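Local coordinates for protein lipase (Acinetobacter baumannii, PDB 4OPM) that probably hydrolyses ester bonds of lipids, using an active site built on an alpha/beta hydrolase fold, at residues A64-T69 / E279-V284; P113-G118 / L293-N298; I125-A130 / K138-V143; L238-K243 / H274-E279. All blocks are in the same frame, centred on the assembly; numbering follows the deposited sequence. Where two conformers were deposited one is given.

Interaction 1 (A64-T69 / E279-V284); sequences AHYLTT and EAEQLV
On the surface of the alpha/beta hydrolase fold, Tyr66, in the loop between helix 61-64 and strand 72-76, leans against Glu281 and Gln282 in the first turn of the C-terminal helix 281-298. Ala280, at the N-cap position, separates this helix from the short helix 276-279, and Val284 N closes the first turn on Ala280 O. The tyrosine reaches across with its hydroxyl and the neighbouring ring carbons. Its OH lies 3.7 Å from Gln282 CG, and its CE2 lies 4.2 Å from Glu281 CG; both methylenes approach the ring obliquely. Its ring plane makes 42° with the carboxylate of Glu281 and 61° with the amide of Gln282, so neither flat group stacks on it. On one face of the ring sits His65, with CD2 3.6 Å above the plane. A chi1 of 74° puts the CG methylene of Glu281 by the ring, and the bend at chi2 takes the carboxylate away from it, leaving OE2 to reach the tyrosine through water. A single water joins all three residues: it lies 2.6 Å from Tyr66 OH, in the plane of the ring, donates to Glu281 OE2 at 2.6 Å and accepts from Gln282 NE2 at 3.2 Å. Long side chains with polar ends suit such a surface site, because their methylenes pack while their tips hold water. The polar link is therefore water-mediated, and the two short bonds suggest a firmly held water.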
# COMPACT_ATOMS: atom_id res chain seq x y z
N ALA A 64 9.21 -4.32 5.67
CA ALA A 64 10.32 -3.36 5.73
C ALA A 64 11.46 -3.87 6.62
O ALA A 64 12.62 -3.64 6.31
CB ALA A 64 9.84 -2.01 6.24
N HIS A 65 11.13 -4.61 7.69
CA HIS A 65 12.13 -5.20 8.60
C HIS A 65 13.25 -5.94 7.82
O HIS A 65 14.40 -5.91 8.24
CB HIS A 65 11.43 -6.17 9.56
CG HIS A 65 12.36 -7.00 10.39
ND1 HIS A 65 12.97 -6.49 11.51
CD2 HIS A 65 12.71 -8.30 10.25
CE1 HIS A 65 13.68 -7.48 12.02
NE2 HIS A 65 13.57 -8.59 11.29
N TYR A 66 12.90 -6.59 6.69
CA TYR A 66 13.86 -7.37 5.90
C TYR A 66 14.55 -6.56 4.81
O TYR A 66 15.42 -7.10 4.12
CB TYR A 66 13.14 -8.57 5.24
CG TYR A 66 12.61 -9.55 6.27
CD1 TYR A 66 13.44 -10.52 6.82
CD2 TYR A 66 11.30 -9.46 6.73
CE1 TYR A 66 12.98 -11.38 7.81
CE2 TYR A 66 10.83 -10.31 7.73
CZ TYR A 66 11.67 -11.28 8.26
OH TYR A 66 11.24 -12.13 9.24
N LEU A 67 14.17 -5.29 4.64
CA LEU A 67 14.68 -4.47 3.54
C LEU A 67 15.58 -3.32 4.00
O LEU A 67 16.36 -2.81 3.19
CB LEU A 67 13.48 -3.88 2.76
CG LEU A 67 12.56 -4.91 2.07
CD1 LEU A 67 11.29 -4.26 1.60
CD2 LEU A 67 13.27 -5.66 0.94
N THR A 68 15.47 -2.91 5.26
CA THR A 68 16.23 -1.77 5.78
C THR A 68 17.74 -2.07 5.96
O THR A 68 18.50 -1.13 6.18
CB THR A 68 15.60 -1.25 7.07
OG1 THR A 68 15.46 -2.33 8.00
CG2 THR A 68 14.26 -0.57 6.85
N THR A 69 18.19 -3.32 5.83
CA THR A 69 19.63 -3.60 5.94
C THR A 69 20.30 -3.24 4.60
O THR A 69 21.29 -2.51 4.60
CB THR A 69 19.91 -5.05 6.36
OG1 THR A 69 19.35 -5.28 7.66
CG2 THR A 69 21.41 -5.37 6.41
N GLU A 279 -0.01 -10.97 6.27
CA GLU A 279 -0.37 -12.39 6.45
C GLU A 279 0.79 -13.36 6.18
O GLU A 279 0.75 -14.50 6.66
CB GLU A 279 -1.51 -12.77 5.50
CG GLU A 279 -2.82 -12.02 5.71
CD GLU A 279 -3.86 -12.38 4.66
OE1 GLU A 279 -4.29 -13.56 4.62
OE2 GLU A 279 -4.20 -11.50 3.82
N ALA A 280 1.77 -12.95 5.36
CA ALA A 280 2.85 -13.84 4.92
C ALA A 280 4.11 -13.05 4.54
O ALA A 280 4.67 -13.26 3.46
CB ALA A 280 2.36 -14.66 3.72
N GLU A 281 4.59 -12.16 5.44
CA GLU A 281 5.72 -11.27 5.11
C GLU A 281 7.00 -12.03 4.71
O GLU A 281 7.74 -11.55 3.85
CB GLU A 281 6.02 -10.25 6.22
CG GLU A 281 6.69 -10.85 7.46
CD GLU A 281 5.80 -11.58 8.45
OE1 GLU A 281 4.62 -11.85 8.13
OE2 GLU A 281 6.30 -11.88 9.56
N GLN A 282 7.27 -13.21 5.32
CA GLN A 282 8.51 -13.93 4.98
C GLN A 282 8.42 -14.50 3.56
O GLN A 282 9.42 -14.52 2.83
CB GLN A 282 8.79 -15.03 6.01
CG GLN A 282 9.05 -14.45 7.41
CD GLN A 282 8.83 -15.47 8.51
OE1 GLN A 282 8.96 -16.68 8.31
NE2 GLN A 282 8.51 -14.99 9.72
N LEU A 283 7.21 -14.93 3.15
CA LEU A 283 6.97 -15.44 1.79
C LEU A 283 7.01 -14.31 0.76
O LEU A 283 7.48 -14.51 -0.35
CB LEU A 283 5.64 -16.21 1.73
CG LEU A 283 5.56 -17.43 2.70
CD1 LEU A 283 4.28 -18.22 2.48
CD2 LEU A 283 6.79 -18.36 2.56
N VAL A 284 6.56 -13.10 1.15
CA VAL A 284 6.62 -11.92 0.28
C VAL A 284 8.10 -11.58 0.03
O VAL A 284 8.51 -11.42 -1.12
CB VAL A 284 5.86 -10.73 0.93
CG1 VAL A 284 6.21 -9.39 0.26
CG2 VAL A 284 4.35 -11.00 0.90
O HOH W 1 8.82 -11.85 10.19

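Interaction 2 (P113-G118 / L293-N298); sequences PIHIAG and LKVETN
His115, on the central strand 114-119, reaches the last turns of the C-terminal helix 281-298 and meets Glu296 and Val295 there with the edge of its imidazole. The tight part is the polar one. His115 NE2 donates to Glu296 OE2 at 2.7 Å, with an N-H...O angle of 158°. The carboxylate oxygen lies only 13° out of the ring plane and offers its anti lone pair, the one away from OE1, while the ring and carboxylate planes stand 61° apart. Glu296 CB does not point straight at the strand; a bend at chi2 brings the acid round to it. Beside this bond the ring packs against an apolar neighbour, His115 CE1 lying 3.6 Å from Val295 CG1. Small and branched, the valine offers the ring edge a methyl that does not compete for its nitrogens.

Both ring nitrogens are engaged, since ND1 pairs with Ser139 OG, and Glu296 OE2 also forms a salt bridge with Lys138. A buried histidine between a hydroxyl and a carboxylate has its ring flip fixed, and the negative charge probably favours a proton on NE2. The other side of the helix is looser: Leu293, Lys294, Thr297 and Asn298 are exposed and make no contact with the strand segment. One face on the sheet and the other in solvent is what an amphipathic helix presents, here the C-terminal helix that flanks the central parallel strands of an alpha/beta hydrolase.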
# COMPACT_ATOMS: atom_id res chain seq x y z
N PRO A 113 15.98 6.76 -10.62
CA PRO A 113 14.88 5.78 -10.63
C PRO A 113 14.79 5.09 -9.27
O PRO A 113 15.80 4.71 -8.68
CB PRO A 113 15.27 4.81 -11.76
CG PRO A 113 16.47 5.40 -12.42
CD PRO A 113 17.13 6.26 -11.40
N ILE A 114 13.56 4.97 -8.76
CA ILE A 114 13.36 4.34 -7.47
C ILE A 114 12.46 3.11 -7.61
O ILE A 114 11.60 3.04 -8.49
CB ILE A 114 12.83 5.32 -6.38
CG1 ILE A 114 11.37 5.77 -6.63
CG2 ILE A 114 13.80 6.52 -6.20
CD1 ILE A 114 10.71 6.55 -5.47
N HIS A 115 12.70 2.11 -6.75
CA HIS A 115 11.91 0.89 -6.71
C HIS A 115 10.60 1.25 -6.01
O HIS A 115 10.64 1.90 -4.96
CB HIS A 115 12.64 -0.20 -5.94
CG HIS A 115 13.91 -0.66 -6.57
ND1 HIS A 115 13.91 -1.51 -7.66
CD2 HIS A 115 15.19 -0.44 -6.19
CE1 HIS A 115 15.18 -1.76 -7.92
NE2 HIS A 115 15.99 -1.15 -7.05
N ILE A 116 9.46 0.88 -6.58
CA ILE A 116 8.18 1.23 -5.97
C ILE A 116 7.35 -0.02 -5.70
O ILE A 116 7.29 -0.91 -6.55
CB ILE A 116 7.40 2.27 -6.82
CG1 ILE A 116 8.26 3.55 -7.05
CG2 ILE A 116 6.08 2.64 -6.14
CD1 ILE A 116 7.88 4.34 -8.21
N ALA A 117 6.72 -0.09 -4.52
CA ALA A 117 5.84 -1.20 -4.15
C ALA A 117 4.53 -0.63 -3.66
O ALA A 117 4.51 0.38 -2.96
CB ALA A 117 6.47 -2.08 -3.08
N GLY A 118 3.44 -1.26 -4.05
CA GLY A 118 2.12 -0.80 -3.66
C GLY A 118 1.20 -1.93 -3.27
O GLY A 118 1.11 -2.94 -3.97
N LEU A 293 17.30 -7.74 -6.41
CA LEU A 293 18.70 -8.03 -6.77
C LEU A 293 18.86 -8.15 -8.30
O LEU A 293 19.82 -7.62 -8.85
CB LEU A 293 19.17 -9.31 -6.07
CG LEU A 293 20.69 -9.50 -5.94
CD1 LEU A 293 21.30 -8.43 -5.03
CD2 LEU A 293 21.00 -10.87 -5.39
N LYS A 294 17.90 -8.82 -8.96
CA LYS A 294 17.90 -9.00 -10.41
C LYS A 294 17.80 -7.65 -11.14
O LYS A 294 18.55 -7.42 -12.09
CB LYS A 294 16.75 -9.93 -10.82
CG LYS A 294 16.85 -10.40 -12.27
CD LYS A 294 15.84 -11.50 -12.59
CE LYS A 294 14.54 -10.94 -13.10
NZ LYS A 294 13.76 -11.94 -13.87
N VAL A 295 16.88 -6.77 -10.69
CA VAL A 295 16.69 -5.44 -11.29
C VAL A 295 17.98 -4.61 -11.12
O VAL A 295 18.40 -3.94 -12.06
CB VAL A 295 15.45 -4.70 -10.71
CG1 VAL A 295 15.36 -3.25 -11.22
CG2 VAL A 295 14.16 -5.46 -11.03
N GLU A 296 18.58 -4.66 -9.93
CA GLU A 296 19.81 -3.94 -9.62
C GLU A 296 20.99 -4.40 -10.48
O GLU A 296 21.78 -3.56 -10.91
CB GLU A 296 20.17 -4.07 -8.13
CG GLU A 296 19.36 -3.14 -7.24
CD GLU A 296 19.61 -1.66 -7.48
OE1 GLU A 296 20.78 -1.26 -7.60
OE2 GLU A 296 18.62 -0.90 -7.55
N THR A 297 21.10 -5.73 -10.74
CA THR A 297 22.16 -6.34 -11.54
C THR A 297 21.99 -5.97 -13.02
O THR A 297 22.98 -5.66 -13.69
CB THR A 297 22.16 -7.87 -11.33
OG1 THR A 297 22.26 -8.14 -9.93
CG2 THR A 297 23.29 -8.58 -12.07
N ASN A 298 20.74 -6.00 -13.52
CA ASN A 298 20.40 -5.69 -14.92
C ASN A 298 20.60 -4.20 -15.24
O ASN A 298 20.87 -3.86 -16.39
CB ASN A 298 18.96 -6.12 -15.24
CG ASN A 298 18.72 -7.62 -15.26
OD1 ASN A 298 19.60 -8.45 -14.96
ND2 ASN A 298 17.49 -8.02 -15.57

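Interaction 3 (I125-A130 / K138-V143); sequences IALLYA and KSLFLV
Leu140 and Leu142, two residues apart on strand 137-143, send their side chains into the face of helix 121-132, where Ala126, Leu127 and Ala130 receive them. Leu140 was modelled in two conformers; in the one described here CG is anti to the backbone N (chi1 -154°), which spreads its two methyls over the helix. CD1 settles between the alanines, 3.8 Å from Ala126 CB and 4.0 Å from Ala130 CB, and also lies 3.7 Å from Ala126 O. CD2 meets Leu127 CD2 at 3.8 Å. Leu142 takes another rotamer, with CG anti to its carbonyl carbon (chi1 -58°), and offers CD1 to Leu127 CD2 at 3.9 Å and CD2 to Leu127 CG at 4.0 Å. Leu127 starts off beside the strand, yet its end swings back to it, so that its CD2 lies against both strand leucines and its side chain crosses each at about a right angle.

Residue size follows from this. The alanines, one turn apart, have short side chains, so a leucine methyl can sit between their CB atoms, whereas Leu127, farther to the side, needs length to reach the strand. All five residues are buried, and their side-chain contacts are all apolar. Helix and strand segments run nearly antiparallel, at 159° with axes 9.3 Å apart, as expected when a helix returns the chain between parallel strands. Strand 114-119, helix 121-132 and strand 137-143 form a beta-alpha-beta crossover unit of the alpha/beta hydrolase fold.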
# COMPACT_ATOMS: atom_id res chain seq x y z
N ILE A 125 -1.98 3.58 -7.11
CA ILE A 125 -1.17 4.80 -7.07
C ILE A 125 0.20 4.52 -7.70
O ILE A 125 0.66 5.32 -8.52
CB ILE A 125 -1.06 5.33 -5.60
CG1 ILE A 125 -2.46 5.80 -5.08
CG2 ILE A 125 -0.02 6.47 -5.51
CD1 ILE A 125 -2.57 5.99 -3.52
N ALA A 126 0.82 3.36 -7.36
CA ALA A 126 2.12 2.97 -7.92
C ALA A 126 2.05 2.87 -9.46
O ALA A 126 2.95 3.37 -10.14
CB ALA A 126 2.60 1.66 -7.31
N LEU A 127 0.96 2.30 -10.00
CA LEU A 127 0.71 2.16 -11.44
C LEU A 127 0.61 3.54 -12.12
O LEU A 127 1.26 3.77 -13.14
CB LEU A 127 -0.57 1.34 -11.70
CG LEU A 127 -0.41 -0.19 -11.56
CD1 LEU A 127 -1.77 -0.88 -11.36
CD2 LEU A 127 0.31 -0.79 -12.75
N LEU A 128 -0.15 4.46 -11.52
CA LEU A 128 -0.30 5.81 -12.07
C LEU A 128 1.05 6.54 -12.05
O LEU A 128 1.42 7.19 -13.03
CB LEU A 128 -1.38 6.59 -11.31
CG LEU A 128 -2.02 7.78 -12.03
CD1 LEU A 128 -2.55 7.38 -13.43
CD2 LEU A 128 -3.14 8.35 -11.19
N TYR A 129 1.80 6.39 -10.95
CA TYR A 129 3.12 6.98 -10.79
C TYR A 129 4.09 6.45 -11.87
O TYR A 129 4.75 7.26 -12.53
CB TYR A 129 3.67 6.67 -9.38
CG TYR A 129 4.92 7.45 -9.03
CD1 TYR A 129 6.17 7.07 -9.53
CD2 TYR A 129 4.86 8.53 -8.16
CE1 TYR A 129 7.32 7.77 -9.18
CE2 TYR A 129 6.01 9.24 -7.80
CZ TYR A 129 7.24 8.85 -8.31
OH TYR A 129 8.38 9.55 -7.98
N ALA A 130 4.12 5.11 -12.08
CA ALA A 130 4.98 4.45 -13.07
C ALA A 130 4.68 4.90 -14.49
O ALA A 130 5.60 5.01 -15.31
CB ALA A 130 4.85 2.95 -12.96
N LYS A 138 12.21 2.59 -11.25
CA LYS A 138 13.19 1.53 -11.51
C LYS A 138 12.52 0.16 -11.58
O LYS A 138 12.98 -0.71 -12.32
CB LYS A 138 14.27 1.53 -10.42
CG LYS A 138 15.56 0.81 -10.82
CD LYS A 138 16.63 1.02 -9.78
CE LYS A 138 18.00 0.71 -10.30
NZ LYS A 138 19.06 1.15 -9.35
N SER A 139 11.48 -0.05 -10.77
CA SER A 139 10.74 -1.32 -10.72
C SER A 139 9.42 -1.11 -10.05
O SER A 139 9.24 -0.11 -9.33
CB SER A 139 11.55 -2.40 -9.99
OG SER A 139 11.49 -2.24 -8.58
N LEU A 140 8.51 -2.06 -10.25
CA LEU A 140 7.18 -2.02 -9.67
C LEU A 140 6.86 -3.35 -8.98
O LEU A 140 7.10 -4.41 -9.55
CB LEU A 140 6.19 -1.74 -10.81
CG LEU A 140 4.87 -1.05 -10.49
CD1 LEU A 140 5.08 0.38 -9.94
CD2 LEU A 140 4.02 -0.95 -11.75
N PHE A 141 6.33 -3.29 -7.76
CA PHE A 141 5.94 -4.49 -7.04
C PHE A 141 4.49 -4.31 -6.66
O PHE A 141 4.16 -3.40 -5.89
CB PHE A 141 6.85 -4.78 -5.83
CG PHE A 141 6.48 -5.98 -4.98
CD1 PHE A 141 5.86 -7.10 -5.55
CD2 PHE A 141 6.80 -6.02 -3.63
CE1 PHE A 141 5.54 -8.22 -4.77
CE2 PHE A 141 6.51 -7.15 -2.85
CZ PHE A 141 5.88 -8.24 -3.43
N LEU A 142 3.61 -5.10 -7.27
CA LEU A 142 2.18 -4.98 -7.06
C LEU A 142 1.68 -6.10 -6.18
O LEU A 142 1.73 -7.26 -6.56
CB LEU A 142 1.43 -4.97 -8.40
CG LEU A 142 1.83 -3.85 -9.40
CD1 LEU A 142 1.15 -4.04 -10.76
CD2 LEU A 142 1.51 -2.45 -8.83
N VAL A 143 1.18 -5.74 -5.00
CA VAL A 143 0.65 -6.72 -4.04
C VAL A 143 -0.87 -6.55 -3.98
O VAL A 143 -1.34 -5.58 -3.39
CB VAL A 143 1.31 -6.58 -2.64
CG1 VAL A 143 0.83 -7.71 -1.71
CG2 VAL A 143 2.85 -6.56 -2.72

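Interaction 4 (L238-K243 / H274-E279); sequences LILWGK and HMPILE
Pro276 sets CB and CG of its ring against Leu240 and Gly242 on strand 237-242, beside the probable Ser-His-Asp triad of this alpha/beta hydrolase. Leu240 CD2 touches Pro276 CB at 3.6 Å and CG at 3.7 Å, the two side chains lying alongside and running opposite ways. Leu240 has CG anti to the backbone N (chi1 -171°), which carries its methyl toward the proline. Farther along the strand, Pro276 CG approaches Gly242 N at 4.0 Å; Gly242, with no side chain, lets its backbone come this near the proline.

Proline is equally apt in the first turn of helix 276-279, where its nitrogen need not donate a hydrogen. Around this apolar core, Met275 (present as selenomethionine) occupies the N-cap position, and its carbonyl accepts from both Leu278 N and Glu279 N. Just before it, the CB of His274 points away from the strand, and its ring is hydrogen-bonded through ND1 to Asp245 and through NE2 to Ser120, consistent with a charge relay. Glu279 ties this turn together: OE1 takes hydrogen bonds from the backbone of Gly273, Phe183 and Asn184, while OE2 accepts from Met275 N at 2.9 Å.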
# COMPACT_ATOMS: atom_id res chain seq x y z
N LEU A 238 6.91 -7.10 -10.55
CA LEU A 238 6.65 -8.29 -9.77
C LEU A 238 5.21 -8.19 -9.29
O LEU A 238 4.80 -7.13 -8.78
CB LEU A 238 7.64 -8.42 -8.60
CG LEU A 238 7.48 -9.66 -7.69
CD1 LEU A 238 7.74 -10.96 -8.47
CD2 LEU A 238 8.42 -9.58 -6.50
N ILE A 239 4.43 -9.26 -9.46
CA ILE A 239 3.03 -9.30 -9.04
C ILE A 239 2.89 -10.39 -8.02
O ILE A 239 3.30 -11.52 -8.29
CB ILE A 239 2.07 -9.53 -10.25
CG1 ILE A 239 2.22 -8.44 -11.34
CG2 ILE A 239 0.59 -9.68 -9.81
CD1 ILE A 239 1.80 -8.92 -12.75
N LEU A 240 2.28 -10.08 -6.88
CA LEU A 240 2.05 -11.09 -5.85
C LEU A 240 0.61 -10.97 -5.36
O LEU A 240 0.11 -9.87 -5.16
CB LEU A 240 3.07 -10.96 -4.70
CG LEU A 240 3.07 -12.09 -3.68
CD1 LEU A 240 4.47 -12.38 -3.16
CD2 LEU A 240 2.13 -11.77 -2.51
N TRP A 241 -0.06 -12.12 -5.19
CA TRP A 241 -1.45 -12.16 -4.76
C TRP A 241 -1.68 -13.18 -3.68
O TRP A 241 -0.97 -14.19 -3.61
CB TRP A 241 -2.34 -12.55 -5.95
CG TRP A 241 -3.50 -11.63 -6.18
CD1 TRP A 241 -4.78 -11.78 -5.72
CD2 TRP A 241 -3.46 -10.38 -6.86
NE1 TRP A 241 -5.55 -10.70 -6.10
CE2 TRP A 241 -4.76 -9.83 -6.80
CE3 TRP A 241 -2.44 -9.66 -7.51
CZ2 TRP A 241 -5.08 -8.60 -7.41
CZ3 TRP A 241 -2.76 -8.45 -8.12
CH2 TRP A 241 -4.05 -7.91 -8.02
N GLY A 242 -2.74 -12.98 -2.93
CA GLY A 242 -3.24 -13.99 -2.01
C GLY A 242 -4.31 -14.74 -2.77
O GLY A 242 -5.23 -14.11 -3.32
N LYS A 243 -4.20 -16.08 -2.87
CA LYS A 243 -5.15 -16.90 -3.62
C LYS A 243 -6.60 -16.67 -3.13
O LYS A 243 -7.52 -16.66 -3.93
CB LYS A 243 -4.77 -18.38 -3.48
CG LYS A 243 -5.73 -19.35 -4.18
CD LYS A 243 -5.12 -19.99 -5.41
CE LYS A 243 -5.96 -21.12 -5.92
NZ LYS A 243 -5.13 -22.20 -6.52
N HIS A 274 -6.22 -10.76 0.96
CA HIS A 274 -5.88 -9.49 0.31
C HIS A 274 -4.64 -8.78 0.89
O HIS A 274 -4.14 -7.85 0.24
CB HIS A 274 -7.10 -8.54 0.44
CG HIS A 274 -6.98 -7.24 -0.27
ND1 HIS A 274 -6.81 -7.18 -1.65
CD2 HIS A 274 -7.01 -5.99 0.23
CE1 HIS A 274 -6.74 -5.89 -1.94
NE2 HIS A 274 -6.87 -5.14 -0.85
N MSE A 275 -4.11 -9.22 2.07
CA MSE A 275 -2.98 -8.51 2.69
C MSE A 275 -1.75 -9.43 2.94
O MSE A 275 -1.32 -9.61 4.10
CB MSE A 275 -3.46 -7.85 4.00
CG MSE A 275 -2.61 -6.71 4.43
SE MSE A 275 -3.75 -5.40 5.30
CE MSE A 275 -2.47 -3.98 5.28
N PRO A 276 -1.07 -9.93 1.87
CA PRO A 276 0.14 -10.76 2.09
C PRO A 276 1.25 -10.08 2.91
O PRO A 276 2.00 -10.78 3.59
CB PRO A 276 0.65 -11.02 0.67
CG PRO A 276 -0.57 -10.95 -0.19
CD PRO A 276 -1.37 -9.83 0.42
N ILE A 277 1.36 -8.73 2.85
CA ILE A 277 2.39 -7.99 3.58
C ILE A 277 2.25 -8.16 5.12
O ILE A 277 3.24 -8.01 5.84
CB ILE A 277 2.47 -6.52 3.16
CG1 ILE A 277 1.17 -5.74 3.49
CG2 ILE A 277 2.84 -6.43 1.65
CD1 ILE A 277 1.27 -4.19 3.31
N LEU A 278 1.04 -8.49 5.60
CA LEU A 278 0.81 -8.76 7.04
C LEU A 278 0.50 -10.24 7.29
O LEU A 278 0.74 -10.72 8.40
CB LEU A 278 -0.33 -7.89 7.60
CG LEU A 278 -0.05 -6.38 7.76
CD1 LEU A 278 -1.25 -5.69 8.39
CD2 LEU A 278 1.15 -6.11 8.64
N GLU A 279 -0.01 -10.97 6.27
CA GLU A 279 -0.37 -12.39 6.45
C GLU A 279 0.79 -13.36 6.18
O GLU A 279 0.75 -14.50 6.66
CB GLU A 279 -1.51 -12.77 5.50
CG GLU A 279 -2.82 -12.02 5.71
CD GLU A 279 -3.86 -12.38 4.66
OE1 GLU A 279 -4.29 -13.56 4.62
OE2 GLU A 279 -4.20 -11.50 3.82

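Interactions 2, 3 and 4 tie helices to one sheet, while interaction 1 joins a surface loop to helix 281-298. Interactions 1 and 2 use opposite ends of that helix, their centres 16 Å apart. Interactions 2 and 3 join through polar groups: Lys138 NZ lies 2.8 Å from Glu296 OE2, and Ser139 OG 2.7 Å from His115 ND1. Interactions 3 and 4 sit on neighbouring strands, with Leu142 N 2.8 Å from Leu238 O. Interaction 1 touches both of these, Val284 CG2 lying 3.6 Å from Pro276 O and Val284 CG1 3.8 Å from Phe141 CE2. Interaction 4 holds His274 of the probable triad, whereas in interaction 3 Ala126 touches the putative nucleophile elbow around Ser120.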